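Local coordinates for protein inorganic pyrophosphatase (Anaplasma phagocytophilum, PDB 3LD3) that probably hydrolyses inorganic pyrophosphate to two phosphate ions with the help of magnesium, working as a homohexamer, at residues V50-D55 / L61-F66; N118-E123 / F162-E167; L128-T133 / Q137-I142; V143-S146 / F152-S155; G78-T83 / D89-L94. All coordinates share one frame; numbering follows the deposited sequence.

Following the chain from the N terminus, interaction 1 comes first and closes the short hairpin of strands 50-54 and 61-66. Interaction 5 closes the next loop, between strands 76-79 and 92-95 of the main sheet, and touches interaction 1 through Phe54 and Phe79. Interaction 2 spans a much longer loop, from the turn at 118-123 to the loop after helix 150-162. Within that span lie interactions 3 and 4, one after the other, which pack the chain between strand 122-131 and the helix. Interactions 1 and 2 share a phosphate ion and join through Arg65 and Glu167. Interactions 3 and 5 meet on adjacent strands, where Ala129 lies against Val93.

Interaction 1: V50-D55 / L61-F66; sequences VKYEFD and LWVDRF. With PO4 (phosphate ion), chain C.
Lys51 and Arg65 form a hydrogen-bonded antiparallel pair, and their side chains leave the same face of the hairpin to reach one phosphate ion. Arg65 NH1 bonds to phosphate O2 at 3.0 Å. Its NH2 points almost straight at O3, with an N-H...O angle of 178°. Lys51 adds a weak bond from NZ to O4. Lys51 CD lies 3.1 Å from Arg65 NH1, so the two cationic side chains cross closely before reaching the anion.

Carboxylates hold both cations. Asp64 OD2 accepts from Arg65 NH1 at 2.9 Å, at the edge of the guanidinium and in its plane. Glu53 OE1 takes Lys51 NZ at 2.7 Å. The Glu53 and Asp64 carboxylates stack nearly parallel, 9° apart, and their like charges are probably eased by these two partners. Glu167 forms a further salt bridge with Arg65 NE.

The backbone sets this layout. Lys51 O accepts from Asp64 N at 2.8 Å and weakly from Arg65 N, so two residues face one: a classic beta bulge. Glu53 and Trp62 bond both ways beyond it.

The other face is largely apolar. Leu61 CD1 sits over the Phe54 ring, 3.5 Å from its centroid, a CH-pi contact. Leu61 puts CG anti to its backbone N (chi1 -168°), which also brings CD2 toward the Tyr52 ring. Tyr52 OH bonds to Met102 N of the second subunit. This bulged beta hairpin carries Lys51 and Arg65, both predicted substrate ligands, into the phosphate pocket of a family I pyrophosphatase.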
# COMPACT_ATOMS: atom_id res chain seq x y z
N VAL A 50 11.53 5.72 6.63
CA VAL A 50 11.28 6.76 7.62
C VAL A 50 11.66 6.18 8.99
O VAL A 50 11.01 5.26 9.48
CB VAL A 50 9.82 7.24 7.64
CG1 VAL A 50 9.63 8.41 8.59
CG2 VAL A 50 9.34 7.62 6.19
N LYS A 51 12.69 6.73 9.61
CA LYS A 51 13.17 6.18 10.89
C LYS A 51 12.55 6.98 12.03
O LYS A 51 13.01 8.07 12.40
CB LYS A 51 14.69 6.23 11.01
CG LYS A 51 15.10 5.38 12.21
CD LYS A 51 16.33 5.72 12.87
CE LYS A 51 16.77 4.56 13.76
NZ LYS A 51 16.31 4.67 15.17
N TYR A 52 11.47 6.45 12.58
CA TYR A 52 10.86 7.04 13.75
C TYR A 52 11.60 6.61 15.01
O TYR A 52 12.26 5.55 15.04
CB TYR A 52 9.39 6.61 13.88
CG TYR A 52 8.51 6.88 12.69
CD1 TYR A 52 7.96 8.15 12.49
CD2 TYR A 52 8.19 5.86 11.76
CE1 TYR A 52 7.16 8.44 11.39
CE2 TYR A 52 7.38 6.13 10.66
CZ TYR A 52 6.85 7.41 10.50
OH TYR A 52 6.04 7.71 9.44
N GLU A 53 11.47 7.44 16.03
CA GLU A 53 11.98 7.16 17.36
C GLU A 53 11.11 7.79 18.40
O GLU A 53 10.75 8.95 18.29
CB GLU A 53 13.38 7.77 17.53
CG GLU A 53 14.42 7.17 16.58
CD GLU A 53 15.88 7.59 16.89
OE1 GLU A 53 16.80 7.11 16.18
OE2 GLU A 53 16.07 8.40 17.84
N PHE A 54 10.83 7.05 19.47
CA PHE A 54 10.12 7.63 20.60
C PHE A 54 11.02 8.48 21.48
O PHE A 54 12.19 8.15 21.69
CB PHE A 54 9.47 6.53 21.46
CG PHE A 54 8.16 6.11 20.95
CD1 PHE A 54 7.05 6.92 21.16
CD2 PHE A 54 8.03 4.98 20.17
CE1 PHE A 54 5.81 6.58 20.65
CE2 PHE A 54 6.79 4.61 19.66
CZ PHE A 54 5.69 5.41 19.89
N ASP A 55 10.44 9.56 21.99
CA ASP A 55 11.06 10.41 22.98
C ASP A 55 10.57 9.98 24.37
O ASP A 55 9.36 9.85 24.60
CB ASP A 55 10.67 11.85 22.72
CG ASP A 55 11.49 12.84 23.50
OD1 ASP A 55 11.26 12.96 24.73
OD2 ASP A 55 12.33 13.55 22.88
N LEU A 61 6.23 10.20 19.22
CA LEU A 61 6.99 9.57 18.14
C LEU A 61 7.53 10.67 17.22
O LEU A 61 6.77 11.47 16.73
CB LEU A 61 6.08 8.69 17.33
CG LEU A 61 6.76 7.74 16.36
CD1 LEU A 61 7.53 6.66 17.11
CD2 LEU A 61 5.72 7.16 15.42
N TRP A 62 8.84 10.69 16.99
CA TRP A 62 9.48 11.67 16.16
C TRP A 62 10.04 11.01 14.92
O TRP A 62 10.44 9.86 14.96
CB TRP A 62 10.67 12.28 16.92
CG TRP A 62 10.28 13.25 17.98
CD1 TRP A 62 9.81 12.94 19.24
CD2 TRP A 62 10.33 14.66 17.91
NE1 TRP A 62 9.55 14.09 19.92
CE2 TRP A 62 9.86 15.16 19.14
CE3 TRP A 62 10.73 15.55 16.92
CZ2 TRP A 62 9.80 16.52 19.41
CZ3 TRP A 62 10.63 16.90 17.18
CH2 TRP A 62 10.18 17.37 18.43
N VAL A 63 10.12 11.77 13.83
CA VAL A 63 10.93 11.37 12.73
C VAL A 63 12.39 11.74 13.09
O VAL A 63 12.73 12.93 13.09
CB VAL A 63 10.52 12.10 11.44
CG1 VAL A 63 11.40 11.64 10.28
CG2 VAL A 63 9.01 11.81 11.13
N ASP A 64 13.23 10.75 13.30
CA ASP A 64 14.64 11.01 13.54
C ASP A 64 15.29 11.42 12.23
O ASP A 64 15.98 12.44 12.15
CB ASP A 64 15.35 9.80 14.10
CG ASP A 64 16.84 10.04 14.25
OD1 ASP A 64 17.22 10.96 15.01
OD2 ASP A 64 17.62 9.36 13.56
N ARG A 65 15.07 10.61 11.20
CA ARG A 65 15.56 10.92 9.86
C ARG A 65 14.86 10.09 8.80
O ARG A 65 14.19 9.10 9.11
CB ARG A 65 17.07 10.65 9.79
CG ARG A 65 17.48 9.20 9.79
CD ARG A 65 19.00 9.05 9.97
NE ARG A 65 19.49 7.67 10.00
CZ ARG A 65 19.52 6.88 11.05
NH1 ARG A 65 19.00 7.25 12.21
NH2 ARG A 65 20.04 5.66 10.95
N PHE A 66 15.04 10.48 7.56
CA PHE A 66 14.82 9.59 6.45
C PHE A 66 16.18 8.95 6.13
O PHE A 66 17.20 9.67 6.06
CB PHE A 66 14.25 10.35 5.25
CG PHE A 66 12.90 11.02 5.52
CD1 PHE A 66 11.72 10.47 5.02
CD2 PHE A 66 12.82 12.18 6.26
CE1 PHE A 66 10.50 11.08 5.27
CE2 PHE A 66 11.61 12.80 6.51
CZ PHE A 66 10.43 12.22 6.01
P PO4 C . 20.30 4.30 14.87
O1 PO4 C . 21.70 4.13 15.39
O2 PO4 C . 19.95 5.77 14.70
O3 PO4 C . 20.14 3.64 13.52
O4 PO4 C . 19.34 3.63 15.87

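Interaction 2: N118-E123 / F162-E167; sequences NDEKGE and FYKKLE. With PO4 (phosphate ion), chain C.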
# COMPACT_ATOMS: atom_id res chain seq x y z
N ASN A 118 29.51 -2.74 16.90
CA ASN A 118 29.99 -1.51 17.50
C ASN A 118 29.77 -0.38 16.50
O ASN A 118 30.03 -0.55 15.32
CB ASN A 118 31.49 -1.61 17.80
CG ASN A 118 31.79 -2.61 18.87
OD1 ASN A 118 32.81 -3.30 18.81
ND2 ASN A 118 30.90 -2.72 19.87
N ASP A 119 29.28 0.75 16.99
CA ASP A 119 29.06 1.91 16.12
C ASP A 119 29.49 3.21 16.80
O ASP A 119 30.24 3.17 17.78
CB ASP A 119 27.61 1.93 15.64
CG ASP A 119 26.61 2.20 16.77
OD1 ASP A 119 25.40 2.24 16.46
OD2 ASP A 119 27.02 2.40 17.92
N GLU A 120 29.05 4.35 16.27
CA GLU A 120 29.41 5.67 16.80
C GLU A 120 28.92 5.89 18.25
O GLU A 120 29.45 6.74 18.95
CB GLU A 120 28.93 6.80 15.87
CG GLU A 120 27.40 7.01 15.80
CD GLU A 120 26.66 6.04 14.85
OE1 GLU A 120 27.29 5.19 14.18
OE2 GLU A 120 25.42 6.13 14.79
N LYS A 121 27.94 5.10 18.69
CA LYS A 121 27.46 5.14 20.08
C LYS A 121 28.17 4.16 21.01
O LYS A 121 27.89 4.14 22.21
CB LYS A 121 25.96 4.84 20.13
CG LYS A 121 25.13 5.76 19.26
CD LYS A 121 23.67 5.40 19.32
CE LYS A 121 23.25 4.48 18.18
NZ LYS A 121 21.78 4.60 17.99
N GLY A 122 29.08 3.34 20.48
CA GLY A 122 29.78 2.30 21.28
C GLY A 122 29.21 0.92 20.99
O GLY A 122 28.98 0.58 19.82
N GLU A 123 28.95 0.12 22.03
CA GLU A 123 28.36 -1.21 21.86
C GLU A 123 26.88 -1.09 21.52
O GLU A 123 26.12 -0.49 22.29
CB GLU A 123 28.53 -2.04 23.14
N PHE A 162 25.84 -1.27 6.08
CA PHE A 162 25.84 -0.33 4.95
C PHE A 162 24.83 0.81 5.01
O PHE A 162 24.98 1.81 4.29
CB PHE A 162 25.73 -1.10 3.61
CG PHE A 162 26.86 -2.06 3.38
CD1 PHE A 162 28.18 -1.60 3.30
CD2 PHE A 162 26.64 -3.43 3.26
CE1 PHE A 162 29.22 -2.50 3.13
CE2 PHE A 162 27.68 -4.33 3.08
CZ PHE A 162 28.97 -3.86 3.02
N TYR A 163 23.82 0.70 5.87
CA TYR A 163 22.76 1.71 5.87
C TYR A 163 23.18 3.10 6.30
O TYR A 163 22.50 4.07 5.96
CB TYR A 163 21.53 1.28 6.66
CG TYR A 163 21.54 1.43 8.16
CD1 TYR A 163 20.49 2.06 8.81
CD2 TYR A 163 22.58 0.95 8.93
CE1 TYR A 163 20.45 2.14 10.22
CE2 TYR A 163 22.56 1.05 10.32
CZ TYR A 163 21.48 1.64 10.95
OH TYR A 163 21.45 1.69 12.33
N LYS A 164 24.29 3.19 7.04
CA LYS A 164 24.83 4.45 7.51
C LYS A 164 26.04 4.94 6.69
O LYS A 164 26.64 5.96 7.05
CB LYS A 164 25.25 4.34 8.98
CG LYS A 164 24.10 4.45 9.96
CD LYS A 164 24.55 4.06 11.39
CE LYS A 164 23.53 4.48 12.42
NZ LYS A 164 23.89 4.02 13.79
N LYS A 165 26.35 4.28 5.58
CA LYS A 165 27.55 4.62 4.82
C LYS A 165 27.56 6.05 4.29
O LYS A 165 28.64 6.59 4.02
CB LYS A 165 27.75 3.65 3.65
CG LYS A 165 28.37 2.35 4.04
CD LYS A 165 29.88 2.46 4.28
CE LYS A 165 30.38 1.22 4.95
NZ LYS A 165 31.87 1.23 5.17
N LEU A 166 26.39 6.64 4.07
CA LEU A 166 26.33 8.01 3.53
C LEU A 166 26.31 9.08 4.62
O LEU A 166 26.24 10.28 4.32
CB LEU A 166 25.12 8.16 2.60
CG LEU A 166 25.19 7.23 1.39
CD1 LEU A 166 23.99 7.42 0.44
CD2 LEU A 166 26.51 7.42 0.61
N GLU A 167 26.36 8.67 5.88
CA GLU A 167 26.46 9.58 7.01
C GLU A 167 27.89 9.53 7.55
O GLU A 167 28.27 8.60 8.23
CB GLU A 167 25.44 9.20 8.08
CG GLU A 167 24.02 9.49 7.65
CD GLU A 167 22.98 8.50 8.15
OE1 GLU A 167 23.03 7.30 7.78
OE2 GLU A 167 22.10 8.93 8.93
P PO4 C . 20.30 4.30 14.87
O1 PO4 C . 21.70 4.13 15.39
O2 PO4 C . 19.95 5.77 14.70
O3 PO4 C . 20.14 3.64 13.52
O4 PO4 C . 19.34 3.63 15.87
O HOH W 1 23.82 1.18 13.87
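Asp119 OD1 and Lys164 NZ form a salt bridge at 3.5 Å. A water links the same two groups and also donates to Tyr163 OH. The other carboxylate oxygen, Asp119 OD2, accepts from Lys121 N in an Asx turn, and this sits on the type I beta turn from Asp119 to Gly122. The carboxylate thus braces its own turn as well as the lysine.

Glu120 makes the shorter salt bridge. Glu120 OE2 meets Lys164 NZ at 2.8 Å, on the syn side of the carboxylate and 16° out of its plane. Glu120 bends at chi2 (-81°), while Lys164 comes from the opposite direction, extended beyond CG. Glu120 OE1 is held by Phe171 N.

Lys121 reaches the phosphate ion. Lys121 NZ lies 2.6 Å from phosphate O1, the oxygen that Lys164 NZ also binds, at 2.7 Å. Tyr163, a predicted substrate ligand, donates from OH to phosphate O3 at 2.6 Å.

The contact joins the tight turn between strands 106-119 and 122-131 to the loop after helix 150-162. Val172 of strand 172-179 packs beside Asp119 and Lys164, and Arg65 of strand 61-66 flanks Tyr163.

Interaction 3: L128-T133 / Q137-I142; sequences LAVPAT and QYYGNI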
# COMPACT_ATOMS: atom_id res chain seq x y z
N LEU A 128 17.50 -10.11 17.94
CA LEU A 128 16.54 -10.66 16.99
C LEU A 128 15.49 -11.49 17.72
O LEU A 128 15.83 -12.34 18.54
CB LEU A 128 17.22 -11.52 15.94
CG LEU A 128 16.35 -12.12 14.83
CD1 LEU A 128 15.69 -11.02 13.94
CD2 LEU A 128 17.13 -13.13 13.92
N ALA A 129 14.22 -11.22 17.43
CA ALA A 129 13.11 -11.89 18.12
C ALA A 129 11.99 -12.28 17.14
O ALA A 129 11.90 -11.76 16.02
CB ALA A 129 12.55 -10.99 19.25
N VAL A 130 11.15 -13.20 17.59
CA VAL A 130 9.94 -13.58 16.88
C VAL A 130 8.77 -13.38 17.83
O VAL A 130 8.99 -13.27 19.05
CB VAL A 130 9.99 -15.02 16.34
CG1 VAL A 130 11.15 -15.22 15.30
CG2 VAL A 130 10.14 -16.06 17.47
N PRO A 131 7.54 -13.29 17.32
CA PRO A 131 6.41 -13.13 18.25
C PRO A 131 6.32 -14.29 19.24
O PRO A 131 6.67 -15.42 18.90
CB PRO A 131 5.21 -13.13 17.32
CG PRO A 131 5.74 -12.68 16.01
CD PRO A 131 7.08 -13.31 15.92
N ALA A 132 5.89 -13.99 20.46
CA ALA A 132 5.52 -15.02 21.42
C ALA A 132 4.48 -15.95 20.79
O ALA A 132 3.67 -15.55 19.97
CB ALA A 132 4.97 -14.38 22.69
N THR A 133 4.49 -17.21 21.21
CA THR A 133 3.58 -18.18 20.61
C THR A 133 2.08 -17.81 20.78
O THR A 133 1.30 -18.14 19.91
CB THR A 133 3.91 -19.63 21.08
OG1 THR A 133 3.93 -19.65 22.51
CG2 THR A 133 5.27 -20.09 20.52
N GLN A 137 1.73 -18.66 16.31
CA GLN A 137 2.43 -19.96 16.41
C GLN A 137 3.32 -20.26 15.21
O GLN A 137 4.07 -21.24 15.23
CB GLN A 137 1.45 -21.10 16.57
CG GLN A 137 0.69 -21.07 17.87
CD GLN A 137 0.06 -22.41 18.18
OE1 GLN A 137 0.14 -23.35 17.38
NE2 GLN A 137 -0.52 -22.53 19.35
N TYR A 138 3.25 -19.44 14.17
CA TYR A 138 4.08 -19.64 12.98
C TYR A 138 5.57 -19.88 13.27
O TYR A 138 6.20 -20.74 12.62
CB TYR A 138 3.96 -18.44 12.04
CG TYR A 138 4.57 -18.63 10.68
CD1 TYR A 138 3.86 -19.25 9.66
CD2 TYR A 138 5.85 -18.15 10.39
CE1 TYR A 138 4.41 -19.41 8.37
CE2 TYR A 138 6.42 -18.33 9.11
CZ TYR A 138 5.68 -18.94 8.11
OH TYR A 138 6.19 -19.13 6.83
N TYR A 139 6.13 -19.14 14.22
CA TYR A 139 7.57 -19.20 14.51
C TYR A 139 7.90 -20.12 15.67
O TYR A 139 8.97 -20.01 16.25
CB TYR A 139 8.10 -17.80 14.80
CG TYR A 139 7.88 -16.82 13.65
CD1 TYR A 139 8.80 -16.73 12.61
CD2 TYR A 139 6.76 -16.03 13.59
CE1 TYR A 139 8.59 -15.85 11.56
CE2 TYR A 139 6.55 -15.14 12.54
CZ TYR A 139 7.47 -15.06 11.54
OH TYR A 139 7.28 -14.20 10.47
N GLY A 140 6.99 -21.02 15.98
CA GLY A 140 7.17 -21.95 17.11
C GLY A 140 8.43 -22.78 17.12
O GLY A 140 8.94 -23.11 18.18
N ASN A 141 8.90 -23.15 15.94
CA ASN A 141 10.11 -23.96 15.82
C ASN A 141 11.34 -23.12 15.55
O ASN A 141 12.41 -23.67 15.28
CB ASN A 141 9.94 -25.06 14.75
CG ASN A 141 8.99 -26.17 15.18
OD1 ASN A 141 8.90 -26.49 16.37
ND2 ASN A 141 8.32 -26.80 14.22
N ILE A 142 11.21 -21.79 15.61
CA ILE A 142 12.36 -20.89 15.53
C ILE A 142 12.81 -20.59 16.95
O ILE A 142 12.13 -19.84 17.66
CB ILE A 142 12.05 -19.57 14.78
CG1 ILE A 142 11.56 -19.87 13.38
CG2 ILE A 142 13.27 -18.68 14.76
CD1 ILE A 142 12.60 -20.63 12.49
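Val130 and Pro131 meet the Tyr139 ring obliquely from one side, and the neighbouring Tyr138 covers the opposite face. Tyr138 CD2 stands 3.6 Å above the ring plane, over its centre. In return, Tyr139 CD1 lies in plane at the edge of the Tyr138 ring, so the two neighbours meet edge to face. On the side away from Tyr138, Pro131 CD is 3.6 Å from Tyr139 CD2, and Val130 CG1 is 3.9 Å from Tyr139 CD1.

The contact is plain apolar packing. It folds the loop after strand 122-131 back over the end of that strand, in the mixed sheet of the pyrophosphatase fold. It lies away from the predicted metal and substrate sites. No hydrogen bond crosses between the two segments.

The loop keeps its own shape. A type I beta turn runs from Tyr139 to Ile142, closed by Ile142 N to Tyr139 O. Gly140 N bonds to Gln137 O just before it. This turn brings Ile142 round to the same valine that Tyr139 touches. Ile142 O also accepts from Arg110 of strand 106-119, which fixes the end of the turn to the sheet.

Towards the surface, Thr133 O lies 3.6 Å from Gln137 CG. Pro131 packs against Phe66 of the fifth subunit, and Tyr138 against Pro149 of the fourth, so subunit interfaces border the contact.

Tyr139 carries CG beside its backbone N (chi1 -59°), which lays the ring against Val130 CG1 and Pro131 CD. The backbones bring Tyr139 CB within 3.7 Å of Val130 CB. Further along, Val130 CG1 meets Ile142 CG2 at 4.1 Å.

Interaction 4: V143-S146 / F152-S155; sequences VNYS and FLDS
Tyr145 and Leu153 carry the apolar contact, their side chains crossing at about a right angle. Leu153 CD1 lies in the plane of the Tyr145 ring, at its edge, 3.6 Å from Tyr145 CD1. The other methyl, Leu153 CD2, is near Tyr145 CB at 4.1 Å. One branch of the leucine thus meets the ring edge and the other the CB, and neither lies on a ring face. Tyr145 holds CG between its backbone N and carbonyl carbon (chi1 71°), and this leaves the CD1 edge of the ring turned to the helix. Ser146 CB lies over one face of the ring, near the rim.

Leu153 also packs on the backbone. Leu153 CD1 is 3.3 Å from Tyr145 O, and Leu153 CD2 is 3.7 Å from the same oxygen. These are methyl contacts with a carbonyl, and no hydrogen bond joins the two segments.

The contact ties a 3-10 segment starting at Tyr145 to the first part of helix 150-162. This is the connection from strand 122-131 into the helix of the pyrophosphatase fold. Strand 172-179 lies beside both residues, since Trp177 touches Leu153 and its ring meets that of Tyr145. Leu128 of strand 122-131 packs on Leu153 as well.

Polar bonds lead away from the two segments. Asp147 OD2 accepts from the backbone N of both Val143 and Asn144. Asn144 OD1 accepts from Ala180 N, where helix 180-195 begins.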
# COMPACT_ATOMS: atom_id res chain seq x y z
N VAL A 143 13.89 -21.20 17.41
CA VAL A 143 14.36 -21.03 18.79
C VAL A 143 15.66 -20.23 18.89
O VAL A 143 15.85 -19.47 19.84
CB VAL A 143 14.55 -22.35 19.52
CG1 VAL A 143 14.57 -22.09 21.04
CG2 VAL A 143 13.44 -23.35 19.16
N ASN A 144 16.54 -20.41 17.90
CA ASN A 144 17.77 -19.65 17.80
C ASN A 144 17.82 -19.05 16.42
O ASN A 144 17.17 -19.54 15.50
CB ASN A 144 19.03 -20.53 18.01
CG ASN A 144 19.22 -20.92 19.45
OD1 ASN A 144 19.60 -20.10 20.28
ND2 ASN A 144 18.94 -22.19 19.76
N TYR A 145 18.60 -17.98 16.30
CA TYR A 145 18.76 -17.25 15.04
C TYR A 145 19.14 -18.20 13.90
O TYR A 145 18.74 -18.01 12.76
CB TYR A 145 19.82 -16.15 15.19
CG TYR A 145 21.22 -16.70 15.32
CD1 TYR A 145 21.99 -16.96 14.17
CD2 TYR A 145 21.76 -17.02 16.55
CE1 TYR A 145 23.23 -17.52 14.26
CE2 TYR A 145 23.03 -17.58 16.65
CZ TYR A 145 23.76 -17.82 15.50
OH TYR A 145 25.02 -18.36 15.61
N SER A 146 19.91 -19.25 14.22
CA SER A 146 20.39 -20.19 13.23
C SER A 146 19.29 -21.11 12.69
O SER A 146 19.52 -21.83 11.74
CB SER A 146 21.53 -21.02 13.83
OG SER A 146 21.19 -21.48 15.12
N PHE A 152 18.82 -14.60 5.06
CA PHE A 152 18.08 -13.57 5.80
C PHE A 152 18.94 -12.97 6.90
O PHE A 152 18.99 -11.75 7.10
CB PHE A 152 16.79 -14.13 6.35
CG PHE A 152 16.01 -13.15 7.19
CD1 PHE A 152 15.42 -12.04 6.59
CD2 PHE A 152 15.90 -13.33 8.56
CE1 PHE A 152 14.68 -11.14 7.38
CE2 PHE A 152 15.17 -12.42 9.34
CZ PHE A 152 14.58 -11.35 8.75
N LEU A 153 19.65 -13.83 7.64
CA LEU A 153 20.55 -13.36 8.67
C LEU A 153 21.62 -12.46 8.07
O LEU A 153 21.95 -11.43 8.64
CB LEU A 153 21.19 -14.53 9.39
CG LEU A 153 20.25 -15.46 10.16
CD1 LEU A 153 21.00 -16.68 10.68
CD2 LEU A 153 19.61 -14.70 11.31
N ASP A 154 22.16 -12.87 6.92
CA ASP A 154 23.14 -12.08 6.20
C ASP A 154 22.56 -10.73 5.72
O ASP A 154 23.28 -9.74 5.71
CB ASP A 154 23.71 -12.87 5.02
CG ASP A 154 24.64 -14.01 5.46
OD1 ASP A 154 25.03 -14.11 6.66
OD2 ASP A 154 24.96 -14.84 4.60
N SER A 155 21.28 -10.69 5.32
CA SER A 155 20.64 -9.41 4.96
C SER A 155 20.62 -8.45 6.16
O SER A 155 20.80 -7.23 6.00
CB SER A 155 19.20 -9.60 4.40
OG SER A 155 18.21 -9.74 5.42

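Interaction 5: G78-T83 / D89-L94; sequences GFIPNT and DPVDVL
Gly78 and Val93 form a hydrogen-bonded antiparallel pair, and Phe79 with Asp92 form the non-hydrogen-bonded pair that follows. Both belong to strands 76-79 and 92-95, neighbours in the central mixed sheet of the pyrophosphatase fold. Gly78 N bonds to Val93 O at 3.0 Å, and Val93 N returns to Gly78 O at 2.8 Å. Ile80 N to Val91 O continues the pairing beyond them.

On one side of the paired chains, Ile80 is the apolar hub. Ile80 CG1 lies 3.6 Å from Val93 CG2, and Ile80 CD1 is 3.9 Å from Val91 CG1. Ile80 and Val91 run side by side, pointing the same way. Ile187 and Ala190 of helix 180-195 pack on these two residues, and Val37 and Val39 of strand 37-41 pack on Ile80 and Val93.

On the other side, Phe79 and Pro90 also run alongside each other, with Phe79 CD1 3.8 Å from Pro90 CB. Asp92 leaves the sheet on this face. It is a predicted ligand of two magnesium sites, close to Asp124, another predicted ligand. Its OD2 forms a salt bridge with Lys126. The pairing thus brings the Asp92 side chain to the predicted metal site, its nearest atom about 5 Å from the bound phosphate ion.

Thr83 closes the far end. Its OG1 sits between the backbone N and the carbonyl carbon (chi1 60°), and from there it bonds to both segments. Thr83 OG1 donates to Ile80 O at 2.7 Å and accepts from Val91 N at 3.0 Å, with an N-H...O angle of 164°.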
# COMPACT_ATOMS: atom_id res chain seq x y z
N GLY A 78 12.24 -1.89 17.09
CA GLY A 78 11.89 -1.07 18.22
C GLY A 78 12.76 -1.36 19.41
O GLY A 78 13.91 -1.80 19.26
N PHE A 79 12.22 -1.07 20.58
CA PHE A 79 12.98 -1.17 21.83
C PHE A 79 12.22 -1.79 23.00
O PHE A 79 10.99 -1.78 23.05
CB PHE A 79 13.50 0.22 22.24
CG PHE A 79 12.43 1.14 22.75
CD1 PHE A 79 12.17 1.26 24.10
CD2 PHE A 79 11.64 1.86 21.85
CE1 PHE A 79 11.16 2.10 24.56
CE2 PHE A 79 10.61 2.69 22.31
CZ PHE A 79 10.37 2.81 23.65
N ILE A 80 12.98 -2.36 23.93
CA ILE A 80 12.40 -2.90 25.16
C ILE A 80 12.30 -1.79 26.20
O ILE A 80 13.33 -1.21 26.61
CB ILE A 80 13.24 -4.07 25.75
CG1 ILE A 80 13.53 -5.16 24.70
CG2 ILE A 80 12.51 -4.66 26.94
CD1 ILE A 80 14.51 -6.25 25.19
N PRO A 81 11.08 -1.44 26.61
CA PRO A 81 10.96 -0.43 27.67
C PRO A 81 11.67 -0.81 28.97
O PRO A 81 11.74 -1.99 29.32
CB PRO A 81 9.44 -0.35 27.91
CG PRO A 81 8.82 -0.83 26.68
CD PRO A 81 9.76 -1.92 26.16
N ASN A 82 12.17 0.20 29.68
CA ASN A 82 12.73 -0.02 31.00
C ASN A 82 13.99 -0.88 30.97
O ASN A 82 14.16 -1.76 31.84
CB ASN A 82 11.72 -0.70 31.91
CG ASN A 82 11.05 0.23 32.78
OD1 ASN A 82 10.48 1.22 32.31
ND2 ASN A 82 11.09 -0.05 34.08
N THR A 83 14.81 -0.64 29.96
CA THR A 83 16.10 -1.28 29.83
C THR A 83 17.18 -0.23 29.58
O THR A 83 16.92 0.82 28.98
CB THR A 83 16.13 -2.36 28.72
OG1 THR A 83 15.81 -1.79 27.44
CG2 THR A 83 15.18 -3.49 29.06
N ASP A 89 21.21 3.51 26.04
CA ASP A 89 19.86 3.50 25.49
C ASP A 89 19.16 2.17 25.80
O ASP A 89 19.79 1.21 26.15
CB ASP A 89 19.95 3.67 23.99
CG ASP A 89 20.39 5.07 23.59
OD1 ASP A 89 20.23 6.03 24.40
OD2 ASP A 89 20.88 5.21 22.45
N PRO A 90 17.84 2.13 25.64
CA PRO A 90 17.17 0.84 25.77
C PRO A 90 17.64 -0.18 24.71
O PRO A 90 18.20 0.20 23.68
CB PRO A 90 15.68 1.19 25.60
CG PRO A 90 15.61 2.67 25.72
CD PRO A 90 16.90 3.19 25.25
N VAL A 91 17.45 -1.46 25.00
CA VAL A 91 17.84 -2.52 24.09
C VAL A 91 16.99 -2.46 22.82
O VAL A 91 15.77 -2.34 22.90
CB VAL A 91 17.59 -3.90 24.73
CG1 VAL A 91 17.89 -5.04 23.73
CG2 VAL A 91 18.42 -4.07 26.05
N ASP A 92 17.67 -2.47 21.67
CA ASP A 92 17.02 -2.46 20.37
C ASP A 92 16.73 -3.89 19.93
O ASP A 92 17.57 -4.79 20.10
CB ASP A 92 17.92 -1.79 19.36
CG ASP A 92 18.14 -0.32 19.67
OD1 ASP A 92 17.17 0.35 20.11
OD2 ASP A 92 19.29 0.15 19.49
N VAL A 93 15.55 -4.09 19.36
CA VAL A 93 15.11 -5.39 18.90
C VAL A 93 14.55 -5.33 17.48
O VAL A 93 13.68 -4.48 17.17
CB VAL A 93 14.01 -5.97 19.85
CG1 VAL A 93 13.67 -7.45 19.48
CG2 VAL A 93 14.46 -5.87 21.32
N LEU A 94 14.99 -6.28 16.67
CA LEU A 94 14.42 -6.61 15.39
C LEU A 94 13.39 -7.72 15.61
O LEU A 94 13.70 -8.83 16.06
CB LEU A 94 15.50 -7.11 14.43
CG LEU A 94 16.54 -6.05 14.02
CD1 LEU A 94 17.94 -6.71 13.74
CD2 LEU A 94 16.04 -5.27 12.87